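Phenol hydroxylase component phN (Pseudomonas stutzeri, PDB 3U52) probably hydroxylates phenol at a carboxylate-bridged diiron centre, serving as the large subunit of a bacterial multicomponent monooxygenase. Local coordinates at residues 449-453 against 454-458; 441-444 against 445-448; 265-268 against 269-273; 98-102 against 103-107; 475-479 against 480-484. All coordinates share one frame; numbering follows the deposited sequence.

Overall arrangement
Interactions 3 and 4 lie deep in the helical body, their centres about 8 and 9 Å from the centre of the chain, while interactions 1, 2 and 5 lie 21 to 23 Å out. Distance from the centre is not exposure: interactions 1 and 2, in series around helices 444-447 and 453-458, are buried with help from other subunits, and interaction 5 is partly buried. Chemistry follows place. Interaction 3 is mid-helix aromatic packing, interaction 4 a helix break faced by a phenylalanine ring; interactions 1 and 2 are helix starts with a bridging water each, and interaction 5 is a turn. Y447 of interaction 2 packs on R268 of interaction 3, and I457 of interaction 1 on Y475 of interaction 5.

Interaction 1 of 5, residues 449-453 against 454-458; sequences QAWLP and VHQIY
Q456 meets W451 through its methylene and reaches toward the loop ahead of the helix with its amide. CG sits over one face of the indole, 3.5 Å from the centroid of the five-membered ring and 12° off its normal, a CH-pi contact. The bend of Q456 at chi2 (-66°) lets the amide continue past the indole, the two planes 23° apart. There NE2 donates to a water at 2.8 Å. The same water accepts from L452 N at 3.1 Å and donates to A450 O at 2.9 Å, so it links two backbone atoms ahead of the helix to the Q456 side chain. OE1 of the amide is taken up by N461.

L452 is the N-cap of helix 453-458. Its carbonyl O accepts from Q456 N at 2.8 Å in an almost straight bond, and P453 O accepts from I457 N at 3.0 Å. L452 and H455 run alongside one another on the other flank, while W451 leans on Y474 of helix 467-474. I457 lines a xenon pocket. With both ends of its amide bonded and its methylene held on the indole, Q456 is fixed by polar and apolar contacts together, and the water ties its side chain to the loop through A450 O and L452 N.

Interaction 2 of 5, residues 441-444 against 445-448; sequences KHEP and EKYI
E443 and Y447 face each other across the start of a single helical turn, 444-447, with E443 as N-cap and P444 in the first position, in the YHS-domain region. E443 O takes two backbone donors: Y447 N at 3.3 Å, approaching nearly in line with the carbonyl, and K446 N at 3.1 Å, which comes from above the carbonyl plane. P444 O receives I448 N at 3.0 Å and completes the turn. E445, bent at chi2 (81°), folds its carboxylate back beside the proline ring, OE2 lying 3.6 Å from P444 CD.

The side chains of E443 and Y447 cross at a slant, carboxylate and ring planes 71° apart. A water joins E443 OE1, at a short 2.5 Å, to K446 NZ at 3.1 Å, linking two groups that are probably of opposite charge.

Beyond this shell, K264 forms a salt bridge with E443 OE2. D181 on helix 173-184 holds two adjacent residues of the turn, one carboxylate oxygen pairing with K446 NZ and the other with Y447 OH, and S184 also bonds K446. The tyrosine ring then settles against helix 254-283, where Y447 CE1 packs on R268 NH1.

Interaction 3 of 5, residues 265-268 against 269-273; sequences WFWR and GFRLL
W267 carries most of the side-chain contact, meeting F270 and R271 one turn further along helix 254-283. The backbone accounts for the polar part. G269 N, F270 N, R271 N and L272 N donate to W265 O, F266 O, W267 O and R268 O respectively, all at 2.8 to 3.1 Å, an unbroken alpha-helical series.

The aromatic contact is oblique, neither a stack nor edge-to-face: the six-membered ring of W267 and the ring of F270 have centroids 5.0 Å apart and planes at 59°. F270 CD2 lies over the rim of one indole face, 3.6 Å from W267 CZ3. Both side chains have chi1 near 180° (-173° for W267), which swings them out on the same flank and points them the same way.

The contact with the arginine differs. R271 runs beside the indole and presents a guanidinium face to its benzo edge, with W267 CZ2 over the middle of the group and 3.6 Å from R271 NH2. From the indole's side this is an edge contact; the cation-pi partner of R271 is F408.

F266 and F270 pack on helix 321-327, R268 pairs with D181 of helix 173-184, and R271 touches C432, a zinc ligand just past strand 427-431. W265, L272 and L273 face helix 187-216, which bears the iron ligand E199, and there G269 and L273 join F198 around a xenon.

Interaction 4 of 5, residues 98-102 against 103-107; sequences KLFIS and GISPL
G103 N donates to L99 O at 2.9 Å, an alpha-helical i to i+4 bond near the end of helix 94-103. Just before it, S102 OG bonds K98 O, one turn earlier, at 2.6 Å, turning the hydroxyl of the last residue ahead of the glycine onto its own helix.

I104 follows, and its side chain crosses the F100 ring at about a right angle. CB stands over one face, 4.1 Å from the centroid and 26° off the normal, while CG2 is 3.5 Å from F100 CE2. With I104 chi1 at -70°, CG2 lies opposite the backbone N and is swung onto the ring. I104 N gives a hydrogen bond of 2.8 Å to F100 O.

S105 N reaches the same F100 O at 2.9 Å, an i to i+5 bond of pi-helical type, so that one carbonyl accepts two successive amides, the second by a wider loop. S105 OG passes 3.6 Å from F100 CE1 and bonds Q145.

P106 has no N-H to offer the helix behind it. Its CD lies instead 3.4 Å from I101 O, and S102 O is bonded by H166 from helix 162-166.

The break thus joins helix 94-103 to helix 105-121, which bears the iron ligand E108. F100 meets F210 of helix 187-216 edge-to-face and, with A148, M149 and T222, lines a xenon pocket between helix 125-155 and helix 220-250.

Interaction 5 of 5, residues 475-479 against 480-484; sequences YHINI and GEDNF
N478 O and E481 N close a type II beta turn over I479 and G480, in the loop between helices 467-474 and 490-498. The bond measures 2.9 Å, and the backbone angles fit the class: I479 has phi -58° and psi 129°, and G480 takes the positive phi of 90° that glycine readily adopts.

N478, I479 and D482 are the residues most covered. N478 works through its backbone at both ends. Its O accepts a second donor, D482 N, at 3.1 Å and in the carbonyl plane, while its N donates to D482 OD1 at 2.8 Å, entering from above the carboxylate plane. D482 therefore grips the N478 backbone twice, once by its amide and once by its carboxylate. H160 donates to the same OD1, a second bond that helps fix the aspartate's rotation.

Just before N478, I477 CG2 packs 4.1 Å from D482 CB. E481 stays at the outer side of the turn, with CB 3.5 Å from N478 O.

I479 turns its side chain onto helix 467-474, where it touches E468 and V471, and its backbone N is bonded by Q472. The same side chain also meets F484: I479 CG2 is 3.6 Å from F484 CE2.

Interaction 1 of 5, residues 449-453 against 454-458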
# COMPACT_ATOMS: atom_id res chain seq x y z
N GLN A 449 -41.59 -20.45 -12.71
CA GLN A 449 -40.54 -20.32 -13.73
C GLN A 449 -39.17 -20.80 -13.34
O GLN A 449 -38.30 -21.03 -14.21
CB GLN A 449 -40.39 -18.89 -14.16
CG GLN A 449 -41.57 -18.28 -14.85
CD GLN A 449 -41.40 -16.77 -14.91
OE1 GLN A 449 -40.48 -16.28 -15.55
NE2 GLN A 449 -42.28 -16.04 -14.25
N ALA A 450 -38.99 -21.05 -12.05
CA ALA A 450 -37.68 -21.40 -11.53
C ALA A 450 -36.90 -22.51 -12.30
O ALA A 450 -37.45 -23.58 -12.67
CB ALA A 450 -37.81 -21.70 -10.03
N TRP A 451 -35.61 -22.25 -12.53
CA TRP A 451 -34.66 -23.17 -13.13
C TRP A 451 -34.10 -23.99 -11.97
O TRP A 451 -33.04 -23.65 -11.43
CB TRP A 451 -33.55 -22.36 -13.89
CG TRP A 451 -32.64 -23.19 -14.79
CD1 TRP A 451 -32.87 -23.54 -16.09
CD2 TRP A 451 -31.34 -23.77 -14.45
NE1 TRP A 451 -31.84 -24.33 -16.55
CE2 TRP A 451 -30.89 -24.47 -15.58
CE3 TRP A 451 -30.56 -23.79 -13.29
CZ2 TRP A 451 -29.67 -25.17 -15.61
CZ3 TRP A 451 -29.33 -24.47 -13.33
CH2 TRP A 451 -28.90 -25.15 -14.48
N LEU A 452 -34.82 -25.04 -11.53
CA LEU A 452 -34.36 -25.87 -10.43
C LEU A 452 -33.31 -26.86 -10.91
O LEU A 452 -33.59 -27.75 -11.74
CB LEU A 452 -35.54 -26.59 -9.77
CG LEU A 452 -36.58 -25.80 -8.97
CD1 LEU A 452 -37.43 -26.79 -8.16
CD2 LEU A 452 -35.91 -24.93 -7.98
N PRO A 453 -32.07 -26.74 -10.41
CA PRO A 453 -31.02 -27.54 -11.03
C PRO A 453 -31.31 -29.04 -11.10
O PRO A 453 -31.02 -29.63 -12.11
CB PRO A 453 -29.77 -27.21 -10.23
CG PRO A 453 -30.04 -25.84 -9.66
CD PRO A 453 -31.54 -25.85 -9.36
N VAL A 454 -31.89 -29.64 -10.04
CA VAL A 454 -32.17 -31.07 -10.03
C VAL A 454 -33.16 -31.43 -11.14
O VAL A 454 -32.95 -32.39 -11.86
CB VAL A 454 -32.73 -31.55 -8.62
CG1 VAL A 454 -33.25 -32.99 -8.74
CG2 VAL A 454 -31.59 -31.50 -7.59
N HIS A 455 -34.22 -30.64 -11.27
CA HIS A 455 -35.19 -30.85 -12.34
C HIS A 455 -34.55 -30.65 -13.73
O HIS A 455 -34.84 -31.39 -14.67
CB HIS A 455 -36.36 -29.90 -12.19
CG HIS A 455 -37.18 -30.16 -10.96
ND1 HIS A 455 -36.94 -31.23 -10.11
CD2 HIS A 455 -38.25 -29.51 -10.45
CE1 HIS A 455 -37.79 -31.18 -9.10
NE2 HIS A 455 -38.61 -30.16 -9.29
N GLN A 456 -33.69 -29.65 -13.86
CA GLN A 456 -33.02 -29.40 -15.13
C GLN A 456 -32.09 -30.54 -15.58
O GLN A 456 -32.04 -30.86 -16.77
CB GLN A 456 -32.37 -28.01 -15.10
CG GLN A 456 -33.44 -26.92 -15.07
CD GLN A 456 -34.29 -26.86 -16.33
OE1 GLN A 456 -33.79 -27.05 -17.43
NE2 GLN A 456 -35.57 -26.60 -16.18
N ILE A 457 -31.40 -31.17 -14.63
CA ILE A 457 -30.56 -32.34 -14.89
C ILE A 457 -31.48 -33.45 -15.44
O ILE A 457 -31.17 -34.06 -16.46
CB ILE A 457 -29.82 -32.86 -13.61
CG1 ILE A 457 -28.65 -31.93 -13.22
CG2 ILE A 457 -29.27 -34.27 -13.83
CD1 ILE A 457 -28.15 -32.14 -11.79
N TYR A 458 -32.60 -33.70 -14.76
CA TYR A 458 -33.53 -34.74 -15.21
C TYR A 458 -34.23 -34.43 -16.55
O TYR A 458 -34.54 -35.35 -17.28
CB TYR A 458 -34.58 -35.04 -14.14
CG TYR A 458 -34.14 -35.95 -12.99
CD1 TYR A 458 -33.30 -37.00 -13.20
CD2 TYR A 458 -34.61 -35.72 -11.70
CE1 TYR A 458 -32.93 -37.84 -12.15
CE2 TYR A 458 -34.26 -36.54 -10.65
CZ TYR A 458 -33.42 -37.60 -10.87
OH TYR A 458 -33.07 -38.40 -9.80
O HOH W 1 -36.74 -26.20 -13.62

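Interaction 2 of 5, residues 441-444 against 445-448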
# COMPACT_ATOMS: atom_id res chain seq x y z
N LYS A 441 -47.27 -18.68 -2.69
CA LYS A 441 -48.73 -18.50 -2.80
C LYS A 441 -49.11 -17.09 -3.19
O LYS A 441 -50.12 -16.91 -3.88
CB LYS A 441 -49.45 -18.90 -1.50
CG LYS A 441 -49.37 -20.41 -1.26
CD LYS A 441 -50.19 -20.90 -0.10
CE LYS A 441 -50.04 -20.02 1.11
NZ LYS A 441 -50.61 -20.76 2.30
N HIS A 442 -48.32 -16.10 -2.77
CA HIS A 442 -48.56 -14.73 -3.18
C HIS A 442 -48.18 -14.40 -4.66
O HIS A 442 -48.80 -13.52 -5.26
CB HIS A 442 -47.96 -13.73 -2.17
CG HIS A 442 -48.45 -12.32 -2.36
ND1 HIS A 442 -47.66 -11.32 -2.90
CD2 HIS A 442 -49.65 -11.75 -2.10
CE1 HIS A 442 -48.35 -10.20 -2.97
NE2 HIS A 442 -49.56 -10.43 -2.49
N GLU A 443 -47.19 -15.12 -5.23
CA GLU A 443 -46.67 -14.85 -6.58
C GLU A 443 -46.40 -16.14 -7.34
O GLU A 443 -45.25 -16.37 -7.82
CB GLU A 443 -45.39 -13.99 -6.53
CG GLU A 443 -45.54 -12.66 -5.90
CD GLU A 443 -44.20 -11.90 -5.81
OE1 GLU A 443 -44.05 -10.95 -6.64
OE2 GLU A 443 -43.29 -12.27 -4.95
N PRO A 444 -47.45 -17.00 -7.51
CA PRO A 444 -47.10 -18.27 -8.13
C PRO A 444 -46.56 -18.15 -9.53
O PRO A 444 -45.70 -18.95 -9.88
CB PRO A 444 -48.42 -19.10 -8.08
CG PRO A 444 -49.50 -18.13 -7.76
CD PRO A 444 -48.88 -16.88 -7.15
N GLU A 445 -47.08 -17.19 -10.32
CA GLU A 445 -46.71 -16.98 -11.73
C GLU A 445 -45.20 -16.76 -11.89
O GLU A 445 -44.59 -17.07 -12.94
CB GLU A 445 -47.45 -15.76 -12.31
CG GLU A 445 -49.03 -15.87 -12.29
CD GLU A 445 -49.69 -15.54 -10.91
OE1 GLU A 445 -50.83 -16.04 -10.67
OE2 GLU A 445 -49.12 -14.78 -10.07
N LYS A 446 -44.60 -16.19 -10.85
CA LYS A 446 -43.17 -15.95 -10.84
C LYS A 446 -42.43 -17.24 -10.50
O LYS A 446 -41.61 -17.71 -11.29
CB LYS A 446 -42.86 -14.80 -9.86
CG LYS A 446 -41.39 -14.44 -9.76
CD LYS A 446 -41.21 -13.05 -9.03
CE LYS A 446 -39.80 -12.59 -9.24
NZ LYS A 446 -39.54 -11.19 -8.82
N TYR A 447 -42.74 -17.85 -9.34
CA TYR A 447 -41.98 -19.03 -8.88
C TYR A 447 -42.07 -20.33 -9.72
O TYR A 447 -41.13 -21.15 -9.70
CB TYR A 447 -42.22 -19.31 -7.38
CG TYR A 447 -41.71 -18.13 -6.67
CD1 TYR A 447 -40.32 -17.92 -6.58
CD2 TYR A 447 -42.62 -17.14 -6.21
CE1 TYR A 447 -39.84 -16.73 -5.97
CE2 TYR A 447 -42.16 -15.97 -5.62
CZ TYR A 447 -40.77 -15.78 -5.52
OH TYR A 447 -40.38 -14.60 -4.97
N ILE A 448 -43.16 -20.49 -10.49
CA ILE A 448 -43.26 -21.66 -11.39
C ILE A 448 -42.25 -21.61 -12.53
O ILE A 448 -42.04 -22.63 -13.23
CB ILE A 448 -44.73 -21.88 -11.97
CG1 ILE A 448 -45.10 -20.76 -12.96
CG2 ILE A 448 -45.68 -22.07 -10.81
CD1 ILE A 448 -46.51 -20.85 -13.58
O HOH W 2 -41.72 -10.04 -6.86

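Interaction 3 of 5, residues 265-268 against 269-273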
# COMPACT_ATOMS: atom_id res chain seq x y z
N TRP A 265 -38.56 -10.84 2.08
CA TRP A 265 -37.13 -10.69 1.93
C TRP A 265 -36.42 -11.03 3.22
O TRP A 265 -35.29 -11.44 3.19
CB TRP A 265 -36.79 -9.27 1.42
CG TRP A 265 -37.16 -9.25 -0.06
CD1 TRP A 265 -38.25 -8.66 -0.62
CD2 TRP A 265 -36.49 -9.97 -1.13
NE1 TRP A 265 -38.30 -8.95 -1.98
CE2 TRP A 265 -37.20 -9.72 -2.31
CE3 TRP A 265 -35.32 -10.74 -1.19
CZ2 TRP A 265 -36.80 -10.24 -3.58
CZ3 TRP A 265 -34.92 -11.29 -2.46
CH2 TRP A 265 -35.67 -11.02 -3.62
N PHE A 266 -37.08 -10.81 4.36
CA PHE A 266 -36.55 -11.43 5.59
C PHE A 266 -36.34 -12.90 5.35
O PHE A 266 -35.25 -13.43 5.67
CB PHE A 266 -37.48 -11.28 6.82
CG PHE A 266 -37.02 -12.11 7.99
CD1 PHE A 266 -37.68 -13.29 8.34
CD2 PHE A 266 -35.84 -11.74 8.68
CE1 PHE A 266 -37.21 -14.09 9.38
CE2 PHE A 266 -35.39 -12.53 9.78
CZ PHE A 266 -36.06 -13.72 10.08
N TRP A 267 -37.37 -13.57 4.83
CA TRP A 267 -37.35 -15.02 4.77
C TRP A 267 -36.38 -15.54 3.68
O TRP A 267 -35.57 -16.41 3.93
CB TRP A 267 -38.76 -15.64 4.67
CG TRP A 267 -38.63 -17.14 4.80
CD1 TRP A 267 -38.63 -18.05 3.79
CD2 TRP A 267 -38.48 -17.89 6.01
NE1 TRP A 267 -38.46 -19.31 4.30
CE2 TRP A 267 -38.35 -19.24 5.66
CE3 TRP A 267 -38.42 -17.54 7.37
CZ2 TRP A 267 -38.18 -20.27 6.62
CZ3 TRP A 267 -38.25 -18.56 8.33
CH2 TRP A 267 -38.14 -19.90 7.95
N ARG A 268 -36.40 -14.92 2.50
CA ARG A 268 -35.38 -15.21 1.48
C ARG A 268 -33.92 -14.91 1.94
O ARG A 268 -33.00 -15.67 1.64
CB ARG A 268 -35.69 -14.46 0.17
CG ARG A 268 -36.91 -15.06 -0.59
CD ARG A 268 -36.67 -15.06 -2.15
NE ARG A 268 -35.64 -16.03 -2.51
CZ ARG A 268 -35.50 -16.57 -3.71
NH1 ARG A 268 -36.30 -16.22 -4.69
NH2 ARG A 268 -34.53 -17.45 -3.95
N GLY A 269 -33.74 -13.80 2.66
CA GLY A 269 -32.43 -13.43 3.18
C GLY A 269 -31.99 -14.44 4.23
O GLY A 269 -30.83 -14.87 4.24
N PHE A 270 -32.91 -14.87 5.09
CA PHE A 270 -32.58 -15.90 6.09
C PHE A 270 -32.10 -17.24 5.41
O PHE A 270 -31.10 -17.87 5.83
CB PHE A 270 -33.82 -16.14 6.99
CG PHE A 270 -33.70 -17.34 7.87
CD1 PHE A 270 -32.64 -17.47 8.76
CD2 PHE A 270 -34.65 -18.35 7.83
CE1 PHE A 270 -32.55 -18.60 9.61
CE2 PHE A 270 -34.57 -19.46 8.67
CZ PHE A 270 -33.51 -19.58 9.55
N ARG A 271 -32.80 -17.66 4.35
CA ARG A 271 -32.42 -18.89 3.63
C ARG A 271 -31.07 -18.69 2.95
O ARG A 271 -30.22 -19.57 2.97
CB ARG A 271 -33.54 -19.34 2.66
CG ARG A 271 -34.72 -19.96 3.45
CD ARG A 271 -34.22 -21.24 4.14
NE ARG A 271 -35.33 -22.12 4.55
CZ ARG A 271 -35.48 -22.63 5.77
NH1 ARG A 271 -34.64 -22.35 6.76
NH2 ARG A 271 -36.51 -23.42 6.01
N LEU A 272 -30.86 -17.52 2.36
CA LEU A 272 -29.58 -17.29 1.70
C LEU A 272 -28.41 -17.40 2.75
O LEU A 272 -27.37 -18.02 2.49
CB LEU A 272 -29.60 -15.91 1.04
CG LEU A 272 -28.30 -15.47 0.40
CD1 LEU A 272 -27.79 -16.52 -0.64
CD2 LEU A 272 -28.54 -14.15 -0.22
N LEU A 273 -28.61 -16.82 3.92
CA LEU A 273 -27.57 -16.78 4.98
C LEU A 273 -27.25 -18.12 5.65
O LEU A 273 -26.21 -18.27 6.35
CB LEU A 273 -28.02 -15.83 6.10
CG LEU A 273 -27.97 -14.36 5.75
CD1 LEU A 273 -28.71 -13.60 6.88
CD2 LEU A 273 -26.49 -13.93 5.61

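Interaction 4 of 5, residues 98-102 against 103-107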
# COMPACT_ATOMS: atom_id res chain seq x y z
N LYS A 98 -13.70 -20.31 -1.79
CA LYS A 98 -14.34 -20.96 -2.99
C LYS A 98 -15.83 -20.66 -2.99
O LYS A 98 -16.39 -20.27 -4.01
CB LYS A 98 -14.11 -22.46 -2.96
CG LYS A 98 -12.63 -22.82 -2.88
CD LYS A 98 -12.39 -24.29 -2.61
CE LYS A 98 -10.92 -24.54 -2.17
NZ LYS A 98 -10.61 -26.00 -2.19
N LEU A 99 -16.45 -20.79 -1.82
CA LEU A 99 -17.83 -20.39 -1.59
C LEU A 99 -18.06 -18.89 -1.84
O LEU A 99 -19.03 -18.49 -2.50
CB LEU A 99 -18.20 -20.77 -0.15
CG LEU A 99 -19.60 -20.79 0.47
CD1 LEU A 99 -20.71 -21.41 -0.44
CD2 LEU A 99 -19.52 -21.59 1.79
N PHE A 100 -17.18 -18.06 -1.33
CA PHE A 100 -17.28 -16.63 -1.56
C PHE A 100 -17.20 -16.21 -3.03
O PHE A 100 -18.07 -15.48 -3.50
CB PHE A 100 -16.23 -15.88 -0.77
CG PHE A 100 -16.44 -14.37 -0.76
CD1 PHE A 100 -15.79 -13.56 -1.69
CD2 PHE A 100 -17.28 -13.78 0.19
CE1 PHE A 100 -15.99 -12.20 -1.69
CE2 PHE A 100 -17.48 -12.37 0.19
CZ PHE A 100 -16.85 -11.59 -0.74
N ILE A 101 -16.16 -16.65 -3.75
CA ILE A 101 -15.97 -16.25 -5.16
C ILE A 101 -17.03 -16.78 -6.14
O ILE A 101 -17.29 -16.15 -7.18
CB ILE A 101 -14.56 -16.61 -5.66
CG1 ILE A 101 -14.20 -15.76 -6.89
CG2 ILE A 101 -14.46 -18.14 -5.98
CD1 ILE A 101 -12.75 -15.90 -7.36
N SER A 102 -17.64 -17.93 -5.83
CA SER A 102 -18.64 -18.51 -6.70
C SER A 102 -20.09 -18.16 -6.30
O SER A 102 -21.00 -18.18 -7.15
CB SER A 102 -18.41 -20.01 -6.83
OG SER A 102 -18.44 -20.61 -5.57
N GLY A 103 -20.30 -17.84 -5.01
CA GLY A 103 -21.64 -17.51 -4.51
C GLY A 103 -21.92 -16.08 -4.07
O GLY A 103 -23.10 -15.64 -4.08
N ILE A 104 -20.89 -15.35 -3.67
CA ILE A 104 -21.08 -13.98 -3.13
C ILE A 104 -20.54 -12.91 -4.09
O ILE A 104 -21.31 -11.96 -4.42
CB ILE A 104 -20.54 -13.76 -1.68
CG1 ILE A 104 -21.39 -14.51 -0.66
CG2 ILE A 104 -20.66 -12.29 -1.27
CD1 ILE A 104 -20.81 -15.85 -0.28
N SER A 105 -19.31 -13.06 -4.60
CA SER A 105 -18.83 -12.08 -5.60
C SER A 105 -19.77 -11.84 -6.79
O SER A 105 -19.91 -10.69 -7.24
CB SER A 105 -17.46 -12.43 -6.17
OG SER A 105 -16.45 -12.23 -5.22
N PRO A 106 -20.35 -12.92 -7.36
CA PRO A 106 -21.23 -12.67 -8.48
C PRO A 106 -22.44 -11.83 -8.07
O PRO A 106 -22.94 -11.06 -8.89
CB PRO A 106 -21.63 -14.08 -8.93
CG PRO A 106 -20.42 -15.00 -8.46
CD PRO A 106 -20.18 -14.36 -7.07
N LEU A 107 -22.85 -11.90 -6.82
CA LEU A 107 -23.91 -11.04 -6.32
C LEU A 107 -23.49 -9.57 -6.32
O LEU A 107 -24.34 -8.69 -6.55
CB LEU A 107 -24.36 -11.49 -4.93
CG LEU A 107 -25.57 -12.45 -4.89
CD1 LEU A 107 -25.81 -13.22 -6.15
CD2 LEU A 107 -25.60 -13.32 -3.61

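Interaction 5 of 5, residues 475-479 against 480-484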
# COMPACT_ATOMS: atom_id res chain seq x y z
N TYR A 475 -20.50 -28.32 -15.23
CA TYR A 475 -20.08 -27.49 -14.11
C TYR A 475 -18.66 -26.99 -14.20
O TYR A 475 -18.33 -26.00 -13.52
CB TYR A 475 -20.26 -28.24 -12.76
CG TYR A 475 -21.70 -28.50 -12.37
CD1 TYR A 475 -22.75 -27.99 -13.11
CD2 TYR A 475 -21.99 -29.24 -11.24
CE1 TYR A 475 -24.07 -28.23 -12.72
CE2 TYR A 475 -23.27 -29.46 -10.85
CZ TYR A 475 -24.30 -28.99 -11.56
OH TYR A 475 -25.55 -29.25 -11.05
N HIS A 476 -17.83 -27.68 -14.99
CA HIS A 476 -16.38 -27.46 -15.05
C HIS A 476 -15.74 -27.72 -13.72
O HIS A 476 -14.73 -27.11 -13.44
CB HIS A 476 -16.06 -26.01 -15.44
CG HIS A 476 -16.35 -25.68 -16.88
ND1 HIS A 476 -15.98 -24.49 -17.46
CD2 HIS A 476 -17.00 -26.37 -17.84
CE1 HIS A 476 -16.38 -24.46 -18.72
NE2 HIS A 476 -17.01 -25.59 -18.97
N ILE A 477 -16.33 -28.57 -12.88
CA ILE A 477 -15.67 -29.06 -11.68
C ILE A 477 -14.69 -30.17 -12.07
O ILE A 477 -15.08 -31.17 -12.70
CB ILE A 477 -16.73 -29.44 -10.58
CG1 ILE A 477 -17.33 -28.14 -9.98
CG2 ILE A 477 -16.14 -30.37 -9.51
CD1 ILE A 477 -18.68 -28.27 -9.32
N ASN A 478 -13.41 -30.00 -11.76
CA ASN A 478 -12.47 -31.03 -12.16
C ASN A 478 -12.52 -32.13 -11.14
O ASN A 478 -12.04 -31.96 -10.03
CB ASN A 478 -11.04 -30.49 -12.25
CG ASN A 478 -10.90 -29.44 -13.34
OD1 ASN A 478 -10.30 -28.39 -13.12
ND2 ASN A 478 -11.49 -29.71 -14.49
N ILE A 479 -13.12 -33.25 -11.52
CA ILE A 479 -13.25 -34.39 -10.62
C ILE A 479 -11.91 -34.91 -10.10
O ILE A 479 -10.99 -35.21 -10.87
CB ILE A 479 -14.04 -35.52 -11.27
CG1 ILE A 479 -15.42 -35.00 -11.69
CG2 ILE A 479 -14.10 -36.73 -10.31
CD1 ILE A 479 -16.11 -35.85 -12.77
N GLY A 480 -11.82 -35.05 -8.78
CA GLY A 480 -10.58 -35.44 -8.11
C GLY A 480 -9.71 -34.27 -7.69
O GLY A 480 -8.76 -34.45 -6.91
N GLU A 481 -10.03 -33.05 -8.17
CA GLU A 481 -9.27 -31.88 -7.81
C GLU A 481 -10.08 -30.88 -6.97
O GLU A 481 -9.61 -30.46 -5.92
CB GLU A 481 -8.76 -31.19 -9.07
CG GLU A 481 -7.72 -31.96 -9.82
CD GLU A 481 -7.30 -31.25 -11.11
OE1 GLU A 481 -7.29 -29.99 -11.13
OE2 GLU A 481 -6.98 -31.95 -12.11
N ASP A 482 -11.24 -30.47 -7.46
CA ASP A 482 -12.03 -29.44 -6.80
C ASP A 482 -13.02 -30.01 -5.80
O ASP A 482 -13.49 -29.29 -4.90
CB ASP A 482 -12.87 -28.68 -7.82
CG ASP A 482 -12.04 -27.98 -8.90
OD1 ASP A 482 -12.54 -27.91 -10.03
OD2 ASP A 482 -10.92 -27.48 -8.63
N ASN A 483 -13.41 -31.29 -5.98
CA ASN A 483 -14.52 -31.87 -5.21
C ASN A 483 -14.05 -32.95 -4.21
O ASN A 483 -12.83 -33.16 -4.05
CB ASN A 483 -15.57 -32.43 -6.19
CG ASN A 483 -15.06 -33.61 -6.99
OD1 ASN A 483 -15.84 -34.45 -7.46
ND2 ASN A 483 -13.76 -33.70 -7.13
N PHE A 484 -14.99 -33.60 -3.53
CA PHE A 484 -14.68 -34.71 -2.61
C PHE A 484 -14.12 -34.22 -1.28
O PHE A 484 -13.90 -33.01 -1.11
CB PHE A 484 -13.69 -35.72 -3.21
CG PHE A 484 -14.19 -36.44 -4.46
CD1 PHE A 484 -15.48 -37.01 -4.51
CD2 PHE A 484 -13.36 -36.57 -5.57
CE1 PHE A 484 -15.93 -37.68 -5.66
CE2 PHE A 484 -13.80 -37.23 -6.75
CZ PHE A 484 -15.09 -37.80 -6.78